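Local coordinates for protein phosphoserine phosphatase (Thermococcus onnurineus, PDB 4AP9) that probably hydrolyses phosphoserine to serine and phosphate with the help of magnesium, the last step of serine biosynthesis, as a haloacid dehalogenase superfamily enzyme, at residues L154-G159 with D194-L199. Numbering follows the deposited sequence.
Sequences LAMGDG and DFIKNL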
loop_
_atom_site.group_PDB
_atom_site.type_symbol
_atom_site.label_atom_id
_atom_site.label_comp_id
_atom_site.label_asym_id
_atom_site.label_seq_id
_atom_site.Cartn_x
_atom_site.Cartn_y
_atom_site.Cartn_z
ATOM N N LEU A 154 -0.606 9.160 20.989
ATOM C CA LEU A 154 -0.654 8.667 22.355
ATOM C C LEU A 154 -2.137 8.542 22.702
ATOM O O LEU A 154 -2.874 9.519 22.603
ATOM C CB LEU A 154 0.022 9.665 23.288
ATOM C CG LEU A 154 -0.258 9.531 24.786
ATOM C CD1 LEU A 154 0.359 8.230 25.331
ATOM C CD2 LEU A 154 0.301 10.740 25.505
ATOM N N ALA A 155 -2.572 7.353 23.106
ATOM C CA ALA A 155 -3.970 7.139 23.447
ATOM C C ALA A 155 -4.095 6.903 24.936
ATOM O O ALA A 155 -3.254 6.242 25.543
ATOM C CB ALA A 155 -4.535 5.965 22.678
HETATM N N MSE A 156 -5.126 7.497 25.521
HETATM C CA MSE A 156 -5.441 7.314 26.924
HETATM C C MSE A 156 -6.899 6.906 26.981
HETATM O O MSE A 156 -7.739 7.464 26.261
HETATM C CB MSE A 156 -5.212 8.615 27.688
HETATM C CG MSE A 156 -3.741 8.986 27.816
HETATM SE SE MSE A 156 -3.442 10.900 28.009
HETATM C CE MSE A 156 -3.697 11.386 26.130
ATOM N N GLY A 157 -7.218 5.910 27.789
ATOM C CA GLY A 157 -8.609 5.499 27.884
ATOM C C GLY A 157 -8.853 4.563 29.043
ATOM O O GLY A 157 -7.908 4.158 29.730
ATOM N N ASP A 158 -10.123 4.216 29.243
ATOM C CA ASP A 158 -10.545 3.323 30.313
ATOM C C ASP A 158 -11.658 2.426 29.778
ATOM O O ASP A 158 -11.799 2.197 28.580
ATOM C CB ASP A 158 -11.298 4.124 31.387
ATOM C CG ASP A 158 -12.169 3.255 32.281
ATOM O OD1 ASP A 158 -11.596 2.489 33.084
ATOM O OD2 ASP A 158 -13.419 3.331 32.212
ATOM N N GLY A 159 -12.469 1.938 30.705
ATOM C CA GLY A 159 -13.345 0.826 30.445
ATOM C C GLY A 159 -14.122 0.749 29.155
ATOM O O GLY A 159 -14.476 -0.342 28.743
ATOM N N ASP A 194 0.062 13.344 36.529
ATOM C CA ASP A 194 1.445 13.323 37.002
ATOM C C ASP A 194 2.385 12.747 35.960
ATOM O O ASP A 194 3.496 13.239 35.773
ATOM C CB ASP A 194 1.558 12.531 38.300
ATOM C CG ASP A 194 1.011 13.292 39.488
ATOM O OD1 ASP A 194 0.852 14.529 39.379
ATOM O OD2 ASP A 194 0.739 12.653 40.527
ATOM N N PHE A 195 1.932 11.701 35.280
ATOM C CA PHE A 195 2.715 11.107 34.214
ATOM C C PHE A 195 2.958 12.103 33.080
ATOM O O PHE A 195 4.081 12.291 32.619
ATOM C CB PHE A 195 2.031 9.845 33.683
ATOM C CG PHE A 195 2.802 9.162 32.591
ATOM C CD1 PHE A 195 3.765 8.214 32.893
ATOM C CD2 PHE A 195 2.580 9.484 31.262
ATOM C CE1 PHE A 195 4.483 7.599 31.886
ATOM C CE2 PHE A 195 3.296 8.868 30.252
ATOM C CZ PHE A 195 4.240 7.925 30.566
ATOM N N ILE A 196 1.899 12.747 32.616
ATOM C CA ILE A 196 2.049 13.701 31.535
ATOM C C ILE A 196 2.918 14.881 31.962
ATOM O O ILE A 196 3.675 15.420 31.157
ATOM C CB ILE A 196 0.683 14.191 31.025
ATOM C CG1 ILE A 196 -0.111 13.012 30.471
ATOM C CG2 ILE A 196 0.864 15.263 29.964
ATOM C CD1 ILE A 196 0.621 12.224 29.400
ATOM N N LYS A 197 2.827 15.262 33.232
ATOM C CA LYS A 197 3.620 16.387 33.727
ATOM C C LYS A 197 5.110 16.048 33.688
ATOM O O LYS A 197 5.954 16.935 33.566
ATOM C CB LYS A 197 3.186 16.797 35.142
ATOM C CG LYS A 197 2.083 17.845 35.167
ATOM C CD LYS A 197 1.849 18.405 36.571
ATOM C CE LYS A 197 1.011 17.473 37.429
ATOM N NZ LYS A 197 0.379 18.219 38.576
ATOM N N ASN A 198 5.419 14.757 33.770
ATOM C CA ASN A 198 6.803 14.284 33.683
ATOM C C ASN A 198 7.392 14.257 32.273
ATOM O O ASN A 198 8.576 13.967 32.113
ATOM C CB ASN A 198 6.918 12.883 34.268
ATOM C CG ASN A 198 7.365 12.884 35.705
ATOM O OD1 ASN A 198 7.888 13.882 36.209
ATOM N ND2 ASN A 198 7.179 11.751 36.377
ATOM N N LEU A 199 6.584 14.532 31.252
ATOM C CA LEU A 199 7.084 14.466 29.879
ATOM C C LEU A 199 8.055 15.591 29.493
ATOM O O LEU A 199 7.945 16.732 29.957
ATOM C CB LEU A 199 5.936 14.392 28.866
ATOM C CG LEU A 199 5.020 13.169 28.927
ATOM C CD1 LEU A 199 3.914 13.318 27.894
ATOM C CD2 LEU A 199 5.789 11.877 28.701
#
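Ile196 meets Leu154 and Met156 in a small, wholly apolar contact, a worked example of how a helix near the C-terminus settles on the parallel part of a central sheet through a few methyl groups. No hydrogen bond crosses between 154-159 and 194-199, and the two pieces bury just 98 Å² together. From CB of Ile196, which already points at the strand, the chain divides. The CG2 branch lies anti to the backbone N, its methyl 4.2 Å from Leu199 CD1. The CG1 branch is anti to the carbonyl carbon (chi1 -62°) and carries the contact: CG1 passes 4.6 Å from the selenium, atom SE, of selenomethionine Met156. At the tip, CD1 meets CD2 of Leu154 end to end at 4.2 Å and comes within 4.5 Å of Met156 SE from the side. To one side, the same methyl, Ile196 CD1, sits in plane at the ring edge of its neighbour Phe195, 3.8 Å from Phe195 CD2. On the strand, CD2 of Leu154 also leans against Met156 CE at 4.1 Å, joining the two strand residues into one apolar surface. Leu87, Thr90 and Leu91 of helix 82-93 close around Ile196, while Ile173 of the next strand touches Leu154, Met156 and Phe195. The same chain continues through Gly157 and Asp158 to Gly159, which touches the bound 3-pyridinium-1-ylpropane-1-sulfonate. A hydrophobic strand under flanking helices, leading into a GDGxxD sequence completed by Asp162, is characteristic of the Rossmann-like haloacid dehalogenase core, where this sequence is the acidic motif IV.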